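Local coordinates for protein siderophore enterobactin esterase (Emericella nidulans, PDB 6GUO) that hydrolyses the ester bonds of the bacterial siderophore enterobactin, which releases its iron inside the fungal cell, at residues D34-L39 / T84-I89; T107-H112 / G130-L135; F156-L161 / S181-L186; L169-A174 / Y185-P190. All blocks are in the same frame, centred on the assembly; numbering follows the deposited sequence. Where two conformers were deposited one is given.

Interaction 1: residues D34-L39 / T84-I89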
loop_
_atom_site.group_PDB
_atom_site.type_symbol
_atom_site.label_atom_id
_atom_site.label_comp_id
_atom_site.label_asym_id
_atom_site.label_seq_id
_atom_site.Cartn_x
_atom_site.Cartn_y
_atom_site.Cartn_z
ATOM N N ASP A 34 -3.293 16.912 2.116
ATOM C CA ASP A 34 -2.162 16.500 1.294
ATOM C C ASP A 34 -2.731 16.208 -0.082
ATOM O O ASP A 34 -3.770 15.561 -0.191
ATOM C CB ASP A 34 -1.493 15.248 1.863
ATOM C CG ASP A 34 -0.669 15.531 3.106
ATOM O OD1 ASP A 34 0.492 15.976 2.966
ATOM O OD2 ASP A 34 -1.170 15.285 4.223
ATOM N N VAL A 35 -2.062 16.708 -1.116
ATOM C CA VAL A 35 -2.499 16.543 -2.497
ATOM C C VAL A 35 -1.351 16.006 -3.345
ATOM O O VAL A 35 -0.237 16.515 -3.269
ATOM C CB VAL A 35 -3.000 17.877 -3.090
ATOM C CG1 VAL A 35 -3.529 17.676 -4.508
ATOM C CG2 VAL A 35 -4.080 18.485 -2.203
ATOM N N SER A 36 -1.625 14.981 -4.152
ATOM C CA SER A 36 -0.663 14.495 -5.132
ATOM C C SER A 36 -1.304 14.406 -6.500
ATOM O O SER A 36 -2.518 14.254 -6.615
ATOM C CB SER A 36 -0.101 13.126 -4.746
ATOM O OG SER A 36 -1.083 12.111 -4.829
ATOM N N TRP A 37 -0.466 14.484 -7.528
ATOM C CA TRP A 37 -0.933 14.462 -8.908
ATOM C C TRP A 37 0.005 13.635 -9.783
ATOM O O TRP A 37 1.123 13.329 -9.367
ATOM C CB TRP A 37 -1.121 15.891 -9.435
ATOM C CG TRP A 37 0.063 16.782 -9.313
ATOM C CD1 TRP A 37 0.987 17.039 -10.275
ATOM C CD2 TRP A 37 0.440 17.563 -8.176
ATOM N NE1 TRP A 37 1.925 17.926 -9.811
ATOM C CE2 TRP A 37 1.614 18.262 -8.523
ATOM C CE3 TRP A 37 -0.094 17.733 -6.893
ATOM C CZ2 TRP A 37 2.263 19.121 -7.635
ATOM C CZ3 TRP A 37 0.549 18.583 -6.014
ATOM C CH2 TRP A 37 1.721 19.264 -6.388
ATOM N N PRO A 38 -0.461 13.236 -10.984
ATOM C CA PRO A 38 0.336 12.318 -11.806
ATOM C C PRO A 38 1.740 12.805 -12.150
ATOM O O PRO A 38 1.969 14.002 -12.316
ATOM C CB PRO A 38 -0.500 12.179 -13.080
ATOM C CG PRO A 38 -1.894 12.362 -12.616
ATOM C CD PRO A 38 -1.819 13.404 -11.539
ATOM N N LEU A 39 2.657 11.853 -12.274
ATOM C CA LEU A 39 4.061 12.142 -12.526
ATOM C C LEU A 39 4.353 12.711 -13.913
ATOM O O LEU A 39 5.392 13.336 -14.100
ATOM C CB LEU A 39 4.899 10.879 -12.303
ATOM C CG LEU A 39 4.962 10.371 -10.864
ATOM C CD1 LEU A 39 5.779 9.091 -10.824
ATOM C CD2 LEU A 39 5.543 11.405 -9.915
ATOM N N THR A 84 -5.147 10.484 -11.890
ATOM C CA THR A 84 -5.954 10.697 -10.700
ATOM C C THR A 84 -5.212 11.573 -9.702
ATOM O O THR A 84 -4.044 11.331 -9.394
ATOM C CB THR A 84 -6.358 9.363 -10.044
ATOM O OG1 THR A 84 -7.008 8.536 -11.015
ATOM C CG2 THR A 84 -7.308 9.587 -8.875
ATOM N N VAL A 85 -5.905 12.601 -9.221
ATOM C CA VAL A 85 -5.418 13.450 -8.139
ATOM C C VAL A 85 -5.877 12.843 -6.813
ATOM O O VAL A 85 -7.030 12.433 -6.682
ATOM C CB VAL A 85 -5.935 14.902 -8.305
ATOM C CG1 VAL A 85 -5.597 15.769 -7.093
ATOM C CG2 VAL A 85 -5.356 15.517 -9.567
ATOM N N VAL A 86 -4.969 12.785 -5.838
ATOM C CA VAL A 86 -5.280 12.301 -4.494
ATOM C C VAL A 86 -5.394 13.510 -3.583
ATOM O O VAL A 86 -4.514 14.372 -3.583
ATOM C CB VAL A 86 -4.185 11.362 -3.946
ATOM C CG1 VAL A 86 -4.523 10.884 -2.537
ATOM C CG2 VAL A 86 -3.993 10.174 -4.874
ATOM N N ILE A 87 -6.488 13.557 -2.828
ATOM C CA ILE A 87 -6.733 14.595 -1.834
ATOM C C ILE A 87 -6.980 13.907 -0.496
ATOM O O ILE A 87 -8.019 13.279 -0.288
ATOM C CB ILE A 87 -7.928 15.486 -2.223
ATOM C CG1 ILE A 87 -7.748 16.038 -3.646
ATOM C CG2 ILE A 87 -8.075 16.620 -1.207
ATOM C CD1 ILE A 87 -8.396 15.220 -4.745
ATOM N N ALA A 88 -6.005 14.015 0.403
ATOM C CA ALA A 88 -6.077 13.387 1.709
ATOM C C ALA A 88 -6.429 14.452 2.728
ATOM O O ALA A 88 -5.727 15.447 2.834
ATOM C CB ALA A 88 -4.745 12.747 2.048
ATOM N N ILE A 89 -7.527 14.251 3.453
ATOM C CA ILE A 89 -7.973 15.204 4.470
ATOM C C ILE A 89 -7.637 14.621 5.834
ATOM O O ILE A 89 -8.212 13.607 6.263
ATOM C CB ILE A 89 -9.471 15.542 4.368
ATOM C CG1 ILE A 89 -9.828 15.996 2.943
ATOM C CG2 ILE A 89 -9.835 16.651 5.357
ATOM C CD1 ILE A 89 -10.423 14.913 2.081
HETATM O O HOH W 1 -3.699 14.395 5.120
#
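Val-35 and Val-85 meet through one methyl each, CG1 to CG1 at 3.8 Å, beside an antiparallel ladder. The ladder pairs Asp-34 with Ala-88 and Ser-36 with Val-86 by two backbone hydrogen bonds each. The straightest runs from Ala-88 N to Asp-34 O, 2.8 Å long with 177° at the hydrogen. Between them Val-35 and Ile-87 form a non-hydrogen-bonded pair, where Val-35 CA lies 3.2 Å from Val-86 O in a CA-H...O contact.

The side chain of Val-85 can be followed outward. Its CB sits 3.9 Å from Ser-36 O. CG1, anti to the backbone N (chi1 172°), passes that oxygen and reaches the methyl of Val-35. CG2 turns to Trp-37 and comes 4.3 Å from its CB. Phe-151 packs on both valines.

On the other face Ser-36 OG stands 3.3 Å from Val-86 CB. Its polar partner is Thr-68 OG1 of helix 60-77, the helix that covers this face. Asp-34 CB lies 4.1 Å from Ala-88 CB. OD2 accepts from Gln-32 and from a water that also reaches Ala-88 O weakly. OD1 accepts from Ala-14 N of the second subunit.

The chemistry is that of an inner sheet pair. Backbone bonds hold the strands, and Val-35, Val-85 and Ile-87 make one face apolar. Ser-36 and Asp-34, on the face of Val-86, find polar partners outside the pair, one across the dimer interface.

Interaction 2: residues T107-H112 / G130-L135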
loop_
_atom_site.group_PDB
_atom_site.type_symbol
_atom_site.label_atom_id
_atom_site.label_comp_id
_atom_site.label_asym_id
_atom_site.label_seq_id
_atom_site.Cartn_x
_atom_site.Cartn_y
_atom_site.Cartn_z
ATOM N N THR A 107 -18.102 10.480 12.641
ATOM C CA THR A 107 -19.351 9.886 13.126
ATOM C C THR A 107 -20.533 10.829 12.900
ATOM O O THR A 107 -20.423 12.029 13.169
ATOM C CB THR A 107 -19.273 9.525 14.612
ATOM O OG1 THR A 107 -18.869 10.670 15.370
ATOM C CG2 THR A 107 -18.277 8.384 14.827
ATOM N N PRO A 108 -21.662 10.295 12.396
ATOM C CA PRO A 108 -22.808 11.159 12.113
ATOM C C PRO A 108 -23.576 11.582 13.364
ATOM O O PRO A 108 -23.547 10.870 14.374
ATOM C CB PRO A 108 -23.681 10.295 11.202
ATOM C CG PRO A 108 -23.360 8.895 11.582
ATOM C CD PRO A 108 -21.914 8.899 11.990
ATOM N N PRO A 109 -24.252 12.745 13.305
ATOM C CA PRO A 109 -25.074 13.163 14.431
ATOM C C PRO A 109 -26.312 12.280 14.517
ATOM O O PRO A 109 -26.888 11.925 13.486
ATOM C CB PRO A 109 -25.437 14.606 14.085
ATOM C CG PRO A 109 -25.433 14.645 12.602
ATOM C CD PRO A 109 -24.413 13.641 12.143
ATOM N N CYS A 110 -26.686 11.914 15.738
ATOM C CA CYS A 110 -27.790 10.992 15.993
ATOM C C CYS A 110 -28.675 11.547 17.098
ATOM O O CYS A 110 -28.211 12.313 17.946
ATOM C CB CYS A 110 -27.252 9.623 16.413
ATOM S SG CYS A 110 -26.304 8.753 15.141
ATOM N N ASP A 111 -29.946 11.151 17.084
ATOM C CA ASP A 111 -30.895 11.554 18.128
ATOM C C ASP A 111 -30.507 10.945 19.477
ATOM O O ASP A 111 -30.627 11.602 20.512
ATOM C CB ASP A 111 -32.334 11.159 17.755
ATOM C CG ASP A 111 -32.862 11.907 16.527
ATOM O OD1 ASP A 111 -33.739 11.351 15.832
ATOM O OD2 ASP A 111 -32.413 13.044 16.253
ATOM N N HIS A 112 -30.036 9.697 19.454
ATOM C CA HIS A 112 -29.539 9.017 20.651
ATOM C C HIS A 112 -28.137 8.468 20.400
ATOM O O HIS A 112 -27.818 8.054 19.282
ATOM C CB HIS A 112 -30.496 7.893 21.056
ATOM C CG HIS A 112 -31.898 8.361 21.301
ATOM N ND1 HIS A 112 -32.326 8.826 22.527
ATOM C CD2 HIS A 112 -32.965 8.452 20.471
ATOM C CE1 HIS A 112 -33.598 9.174 22.443
ATOM N NE2 HIS A 112 -34.009 8.958 21.207
ATOM N N GLY A 130 -19.889 14.920 14.304
ATOM C CA GLY A 130 -19.424 15.985 13.413
ATOM C C GLY A 130 -19.348 15.647 11.929
ATOM O O GLY A 130 -18.781 16.427 11.164
ATOM N N ALA A 131 -19.919 14.517 11.507
ATOM C CA ALA A 131 -19.771 14.061 10.111
ATOM C C ALA A 131 -20.436 14.963 9.080
ATOM O O ALA A 131 -19.890 15.155 7.993
ATOM C CB ALA A 131 -20.259 12.635 9.943
ATOM N N ASP A 132 -21.601 15.516 9.410
ATOM C CA ASP A 132 -22.268 16.447 8.492
ATOM C C ASP A 132 -21.454 17.724 8.294
ATOM O O ASP A 132 -21.355 18.220 7.172
ATOM C CB ASP A 132 -23.694 16.763 8.954
ATOM C CG ASP A 132 -24.627 15.570 8.823
ATOM O OD1 ASP A 132 -24.392 14.706 7.952
ATOM O OD2 ASP A 132 -25.606 15.496 9.590
ATOM N N GLU A 133 -20.861 18.232 9.376
ATOM C CA GLU A 133 -19.961 19.391 9.309
ATOM C C GLU A 133 -18.726 19.091 8.456
ATOM O O GLU A 133 -18.319 19.905 7.628
ATOM C CB GLU A 133 -19.521 19.824 10.712
ATOM C CG GLU A 133 -20.639 20.406 11.567
ATOM C CD GLU A 133 -20.227 20.661 13.011
ATOM O OE1 GLU A 133 -19.020 20.596 13.331
ATOM O OE2 GLU A 133 -21.127 20.930 13.833
ATOM N N PHE A 134 -18.144 17.914 8.665
ATOM C CA PHE A 134 -16.950 17.490 7.933
ATOM C C PHE A 134 -17.225 17.271 6.443
ATOM O O PHE A 134 -16.438 17.651 5.582
ATOM C CB PHE A 134 -16.384 16.211 8.568
ATOM C CG PHE A 134 -14.985 15.873 8.131
ATOM C CD1 PHE A 134 -13.990 16.849 8.081
ATOM C CD2 PHE A 134 -14.649 14.562 7.802
ATOM C CE1 PHE A 134 -12.702 16.534 7.690
ATOM C CE2 PHE A 134 -13.357 14.243 7.414
ATOM C CZ PHE A 134 -12.382 15.226 7.355
ATOM N N LEU A 135 -18.350 16.669 6.150
ATOM C CA LEU A 135 -18.770 16.427 4.777
ATOM C C LEU A 135 -19.033 17.743 4.031
ATOM O O LEU A 135 -18.671 17.888 2.863
ATOM C CB LEU A 135 -20.012 15.543 4.791
ATOM C CG LEU A 135 -20.573 14.976 3.491
ATOM C CD1 LEU A 135 -19.480 14.582 2.507
ATOM C CD2 LEU A 135 -21.432 13.765 3.821
#
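Thr-107 O faces the first turn of helix 131-150 and accepts a hydrogen bond from Ala-131 N at 3.0 Å. The bond is bent, with 141° at the hydrogen, and the donor stands 45° out of the carbonyl plane. Gly-130 is the N-cap residue of this helix. The closest CA atoms are those of Pro-108 and Ala-131, 4.7 Å apart. Thr-107 O thus takes up an N-H that the helix cannot satisfy from within.

The methyl of Ala-131 points at the loop. Its CB lies 3.3 Å from Thr-107 O and 4.3 Å from Pro-108 CB. At the next residue, Asp-132 crosses Pro-109 at about a right angle. Its CG lies beside the backbone N (chi1 -69°), which brings OD2 to 3.1 Å from Pro-109 CG and 3.4 Å from Pro-109 CD. These are tight carbon-oxygen contacts. The other oxygen, OD1, is bound by His-173 NE2.

The proline-rich insertion, which narrows the active site and is partly disordered, begins at the end of segment 107-112 and runs on into the chain between the segments. The contact brings together the two ends of this part of the chain. Around it, Thr-107 OG1 bonds back to Ser-103 O of helix 102-106. Trp-194 of helix 194-197 packs on Thr-107 and Pro-108. Helix 166-177 lies against Pro-108 through His-173 and against Ala-131 through Phe-170.

Interaction 3: residues F156-L161 / S181-L186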
loop_
_atom_site.group_PDB
_atom_site.type_symbol
_atom_site.label_atom_id
_atom_site.label_comp_id
_atom_site.label_asym_id
_atom_site.label_seq_id
_atom_site.Cartn_x
_atom_site.Cartn_y
_atom_site.Cartn_z
ATOM N N PHE A 156 -12.389 17.626 -14.105
ATOM C CA PHE A 156 -12.475 16.448 -13.239
ATOM C C PHE A 156 -13.671 15.590 -13.613
ATOM O O PHE A 156 -14.791 16.080 -13.642
ATOM C CB PHE A 156 -12.529 16.850 -11.765
ATOM C CG PHE A 156 -11.202 17.298 -11.228
ATOM C CD1 PHE A 156 -10.309 16.375 -10.697
ATOM C CD2 PHE A 156 -10.821 18.632 -11.302
ATOM C CE1 PHE A 156 -9.076 16.783 -10.215
ATOM C CE2 PHE A 156 -9.587 19.046 -10.829
ATOM C CZ PHE A 156 -8.712 18.121 -10.281
ATOM N N GLY A 157 -13.420 14.312 -13.881
ATOM C CA GLY A 157 -14.428 13.403 -14.407
ATOM C C GLY A 157 -15.187 12.641 -13.344
ATOM O O GLY A 157 -16.391 12.818 -13.188
ATOM N N ARG A 158 -14.470 11.787 -12.625
ATOM C CA ARG A 158 -15.050 10.903 -11.623
ATOM C C ARG A 158 -14.422 11.242 -10.280
ATOM O O ARG A 158 -13.217 11.445 -10.214
ATOM C CB ARG A 158 -14.758 9.449 -11.993
ATOM C CG ARG A 158 -15.596 8.434 -11.240
ATOM C CD ARG A 158 -15.448 7.033 -11.819
ATOM N NE ARG A 158 -16.349 6.779 -12.954
ATOM C CZ ARG A 158 -16.011 6.729 -14.249
ATOM N NH1 ARG A 158 -16.954 6.479 -15.154
ATOM N NH2 ARG A 158 -14.760 6.923 -14.666
ATOM N N THR A 159 -15.237 11.321 -9.229
ATOM C CA THR A 159 -14.744 11.560 -7.870
ATOM C C THR A 159 -15.072 10.376 -6.976
ATOM O O THR A 159 -16.126 9.751 -7.116
ATOM C CB THR A 159 -15.324 12.845 -7.249
ATOM O OG1 THR A 159 -16.750 12.748 -7.171
ATOM C CG2 THR A 159 -14.926 14.055 -8.079
ATOM N N ALA A 160 -14.158 10.073 -6.060
ATOM C CA ALA A 160 -14.333 8.971 -5.127
ATOM C C ALA A 160 -14.011 9.404 -3.706
ATOM O O ALA A 160 -13.178 10.289 -3.494
ATOM C CB ALA A 160 -13.450 7.802 -5.523
ATOM N N LEU A 161 -14.684 8.768 -2.751
ATOM C CA LEU A 161 -14.404 8.915 -1.326
ATOM C C LEU A 161 -14.008 7.554 -0.765
ATOM O O LEU A 161 -14.777 6.591 -0.875
ATOM C CB LEU A 161 -15.643 9.422 -0.587
ATOM C CG LEU A 161 -15.546 9.568 0.943
ATOM C CD1 LEU A 161 -14.489 10.588 1.351
ATOM C CD2 LEU A 161 -16.906 9.937 1.511
ATOM N N SER A 181 -22.792 13.391 -3.527
ATOM C CA SER A 181 -21.521 13.948 -3.024
ATOM C C SER A 181 -20.314 13.476 -3.817
ATOM O O SER A 181 -19.433 14.265 -4.177
ATOM C CB SER A 181 -21.294 13.536 -1.568
ATOM O OG SER A 181 -22.306 14.035 -0.726
ATOM N N PHE A 182 -20.271 12.164 -4.044
ATOM C CA PHE A 182 -19.201 11.510 -4.800
ATOM C C PHE A 182 -19.815 10.507 -5.763
ATOM O O PHE A 182 -20.923 10.022 -5.536
ATOM C CB PHE A 182 -18.230 10.791 -3.848
ATOM C CG PHE A 182 -17.561 11.711 -2.865
ATOM C CD1 PHE A 182 -16.339 12.307 -3.167
ATOM C CD2 PHE A 182 -18.174 12.020 -1.655
ATOM C CE1 PHE A 182 -15.736 13.177 -2.270
ATOM C CE2 PHE A 182 -17.576 12.889 -0.755
ATOM C CZ PHE A 182 -16.358 13.473 -1.064
ATOM N N ASP A 183 -19.091 10.191 -6.830
ATOM C CA ASP A 183 -19.537 9.173 -7.794
ATOM C C ASP A 183 -19.363 7.764 -7.231
ATOM O O ASP A 183 -20.214 6.889 -7.445
ATOM C CB ASP A 183 -18.763 9.304 -9.103
ATOM C CG ASP A 183 -18.980 10.641 -9.766
ATOM O OD1 ASP A 183 -20.146 10.960 -10.060
ATOM O OD2 ASP A 183 -17.997 11.383 -9.980
ATOM N N VAL A 184 -18.264 7.573 -6.501
ATOM C CA VAL A 184 -17.843 6.271 -5.993
ATOM C C VAL A 184 -17.528 6.379 -4.504
ATOM O O VAL A 184 -16.859 7.315 -4.076
ATOM C CB VAL A 184 -16.591 5.778 -6.742
ATOM C CG1 VAL A 184 -16.174 4.393 -6.260
ATOM C CG2 VAL A 184 -16.851 5.763 -8.243
ATOM N N TYR A 185 -18.024 5.414 -3.732
ATOM C CA TYR A 185 -17.777 5.332 -2.296
ATOM C C TYR A 185 -17.048 4.034 -2.019
ATOM O O TYR A 185 -17.468 2.967 -2.463
ATOM C CB TYR A 185 -19.086 5.380 -1.519
ATOM C CG TYR A 185 -19.869 6.638 -1.796
ATOM C CD1 TYR A 185 -19.816 7.719 -0.925
ATOM C CD2 TYR A 185 -20.651 6.756 -2.947
ATOM C CE1 TYR A 185 -20.526 8.881 -1.184
ATOM C CE2 TYR A 185 -21.363 7.912 -3.213
ATOM C CZ TYR A 185 -21.294 8.971 -2.327
ATOM O OH TYR A 185 -21.995 10.121 -2.593
ATOM N N LEU A 186 -15.947 4.142 -1.295
ATOM C CA LEU A 186 -15.113 3.005 -0.957
ATOM C C LEU A 186 -15.100 2.947 0.562
ATOM O O LEU A 186 -14.415 3.729 1.219
ATOM C CB LEU A 186 -13.714 3.191 -1.547
ATOM C CG LEU A 186 -13.662 3.457 -3.054
ATOM C CD1 LEU A 186 -12.270 3.905 -3.460
ATOM C CD2 LEU A 186 -14.075 2.224 -3.846
#
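Leu-161 sets its CB over the centre of the Phe-182 ring, 3.7 Å from the centroid and 9° off the ring normal, a clear CH-pi contact. With CG anti to the backbone N (chi1 177°), the chain then runs across the same ring, and CD2 reaches Phe-182 CE2 at 3.8 Å. On the opposite face of the sheet Ala-160 CB meets Val-184 CB at 3.9 Å.

Outward from this centre is the parallel ladder. Leu-161 uses both its backbone groups: N donates to Val-184 O, and O accepts from Leu-186 N at 2.7 Å. Thr-159 O accepts from Val-184 N, and weakly from Asp-183 N.

The polar edge is at Asp-183. Its OD2 accepts from Thr-159 N at 2.9 Å, using the anti lone pair, with 164° at the hydrogen. Thr-159 OG1 adds a weak bond to the same oxygen. The side chain so extends the strand pairing beyond the start of strand 184-188.

Strand 52-58 pairs with the far side of strand 156-164. Helix 288-301 covers Ala-160 and Val-184 through Leu-299. Helices 131-150 and 166-177 cover the face with Leu-161 and Phe-182.

Interaction 4: residues L169-A174 / Y185-P190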
loop_
_atom_site.group_PDB
_atom_site.type_symbol
_atom_site.label_atom_id
_atom_site.label_comp_id
_atom_site.label_asym_id
_atom_site.label_seq_id
_atom_site.Cartn_x
_atom_site.Cartn_y
_atom_site.Cartn_z
ATOM N N LEU A 169 -17.554 4.158 7.895
ATOM C CA LEU A 169 -18.838 4.625 8.418
ATOM C C LEU A 169 -19.201 5.978 7.803
ATOM O O LEU A 169 -20.335 6.176 7.354
ATOM C CB LEU A 169 -18.789 4.721 9.950
ATOM C CG LEU A 169 -20.020 5.275 10.674
ATOM C CD1 LEU A 169 -21.212 4.359 10.476
ATOM C CD2 LEU A 169 -19.720 5.467 12.152
ATOM N N PHE A 170 -18.223 6.885 7.783
ATOM C CA PHE A 170 -18.359 8.209 7.175
ATOM C C PHE A 170 -18.735 8.127 5.696
ATOM O O PHE A 170 -19.647 8.819 5.254
ATOM C CB PHE A 170 -17.065 9.011 7.364
ATOM C CG PHE A 170 -17.098 10.382 6.754
ATOM C CD1 PHE A 170 -17.703 11.444 7.431
ATOM C CD2 PHE A 170 -16.524 10.622 5.510
ATOM C CE1 PHE A 170 -17.736 12.711 6.871
ATOM C CE2 PHE A 170 -16.556 11.892 4.946
ATOM C CZ PHE A 170 -17.166 12.939 5.629
ATOM N N ALA A 171 -18.032 7.279 4.946
ATOM C CA ALA A 171 -18.344 7.033 3.535
ATOM C C ALA A 171 -19.783 6.553 3.331
ATOM O O ALA A 171 -20.486 7.051 2.440
ATOM C CB ALA A 171 -17.364 6.034 2.938
ATOM N N LEU A 172 -20.220 5.606 4.160
ATOM C CA LEU A 172 -21.604 5.120 4.119
ATOM C C LEU A 172 -22.609 6.221 4.447
ATOM O O LEU A 172 -23.625 6.369 3.753
ATOM C CB LEU A 172 -21.795 3.925 5.059
ATOM C CG LEU A 172 -21.052 2.641 4.656
ATOM C CD1 LEU A 172 -21.280 1.550 5.688
ATOM C CD2 LEU A 172 -21.458 2.156 3.270
ATOM N N HIS A 173 -22.322 7.001 5.490
ATOM C CA HIS A 173 -23.163 8.154 5.836
ATOM C C HIS A 173 -23.310 9.142 4.666
ATOM O O HIS A 173 -24.417 9.598 4.379
ATOM C CB HIS A 173 -22.624 8.867 7.079
ATOM C CG HIS A 173 -23.384 10.103 7.430
ATOM N ND1 HIS A 173 -24.665 10.066 7.934
ATOM C CD2 HIS A 173 -23.062 11.411 7.313
ATOM C CE1 HIS A 173 -25.092 11.300 8.132
ATOM N NE2 HIS A 173 -24.139 12.135 7.761
ATOM N N ALA A 174 -22.202 9.444 3.987
ATOM C CA ALA A 174 -22.225 10.310 2.811
ATOM C C ALA A 174 -23.124 9.719 1.724
ATOM O O ALA A 174 -24.025 10.397 1.236
ATOM C CB ALA A 174 -20.817 10.534 2.280
ATOM N N TYR A 185 -18.024 5.414 -3.732
ATOM C CA TYR A 185 -17.777 5.332 -2.296
ATOM C C TYR A 185 -17.048 4.034 -2.019
ATOM O O TYR A 185 -17.468 2.967 -2.463
ATOM C CB TYR A 185 -19.086 5.380 -1.519
ATOM C CG TYR A 185 -19.869 6.638 -1.796
ATOM C CD1 TYR A 185 -19.816 7.719 -0.925
ATOM C CD2 TYR A 185 -20.651 6.756 -2.947
ATOM C CE1 TYR A 185 -20.526 8.881 -1.184
ATOM C CE2 TYR A 185 -21.363 7.912 -3.213
ATOM C CZ TYR A 185 -21.294 8.971 -2.327
ATOM O OH TYR A 185 -21.995 10.121 -2.593
ATOM N N LEU A 186 -15.947 4.142 -1.295
ATOM C CA LEU A 186 -15.113 3.005 -0.957
ATOM C C LEU A 186 -15.100 2.947 0.562
ATOM O O LEU A 186 -14.415 3.729 1.219
ATOM C CB LEU A 186 -13.714 3.191 -1.547
ATOM C CG LEU A 186 -13.662 3.457 -3.054
ATOM C CD1 LEU A 186 -12.270 3.905 -3.460
ATOM C CD2 LEU A 186 -14.075 2.224 -3.846
ATOM N N ALA A 187 -15.920 2.050 1.106
ATOM C CA ALA A 187 -16.094 1.897 2.545
ATOM C C ALA A 187 -15.373 0.629 2.995
ATOM O O ALA A 187 -15.895 -0.477 2.850
ATOM C CB ALA A 187 -17.573 1.827 2.887
ATOM N N ALA A 188 -14.178 0.809 3.543
ATOM C CA ALA A 188 -13.318 -0.298 3.962
ATOM C C ALA A 188 -13.488 -0.559 5.455
ATOM O O ALA A 188 -13.351 0.354 6.269
ATOM C CB ALA A 188 -11.873 0.025 3.629
ATOM N N SER A 189 -13.814 -1.803 5.809
ATOM C CA SER A 189 -14.077 -2.197 7.197
ATOM C C SER A 189 -14.949 -1.178 7.932
ATOM O O SER A 189 -14.590 -0.728 9.005
ATOM C CB SER A 189 -12.750 -2.381 7.938
ATOM O OG SER A 189 -11.903 -3.257 7.217
ATOM N N PRO A 190 -16.095 -0.799 7.344
ATOM C CA PRO A 190 -16.882 0.285 7.936
ATOM C C PRO A 190 -17.418 -0.103 9.309
ATOM O O PRO A 190 -17.854 -1.242 9.497
ATOM C CB PRO A 190 -18.029 0.465 6.941
ATOM C CG PRO A 190 -18.183 -0.880 6.319
ATOM C CD PRO A 190 -16.779 -1.392 6.183
#
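Leu-172 reaches Pro-190 because its CG lies beside the backbone N (chi1 -67°) and its chain is then extended. This carries CD1 to 3.6 Å from Pro-190 CB, the two side chains meeting at a slant. The second methyl, CD2, rests 3.9 Å from Ala-187 CB. At the other end, Tyr-185 CG lies beside the backbone N, and the ring reaches Ala-171 and Ala-174. Ala-174 CB touches the ring edge near its plane, 3.8 Å from CE1. Tyr-185 CD1 lies 3.5 Å from Ala-171 O.

Between these points Ala-171 CB and Ala-187 CB face each other at 4.2 Å. The small side chains are consistent with the close approach, 7.2 Å between the axes of segments 169-174 and 185-188, whose N-to-C directions differ by 145°. Near the helix start Pro-190 CB also packs on Leu-169 N, at 3.8 Å. The side chains meet through apolar atoms. The Tyr-185 hydroxyl bonds to Pro-179 O and Phe-182 N.

Helix 166-177 and strand 184-188 are the second half of a beta-alpha-beta crossover in the alpha/beta-hydrolase fold. Gly-163, Ser-165 and Gly-167 run from the end of strand 156-164 into the start of helix 166-177, a pattern consistent with a nucleophile elbow.

Interactions 1, 3 and 4 all reach the same mixed sheet, and interaction 2 is joined to them by helix 131-150. Interactions 3 and 4 share Tyr-185 and Leu-186, and their centres are about 12 Å apart. Leu-161 CD2 of interaction 3 lies 3.8 Å from Ala-171 CA of interaction 4. Interaction 2 meets interaction 4 through Asp-132 OD1 and His-173 NE2, 2.6 Å apart, and through Leu-135 CD2 and Ala-174 CB. Leu-135 also packs on Phe-182 of interaction 3. Interaction 1 meets interaction 3 through Val-85 on Phe-156, and interaction 2 through Ile-89 on Phe-134. Interactions 3 and 4 lie beside the probable nucleophile elbow, while interaction 2 brackets the insertion narrowing the active site.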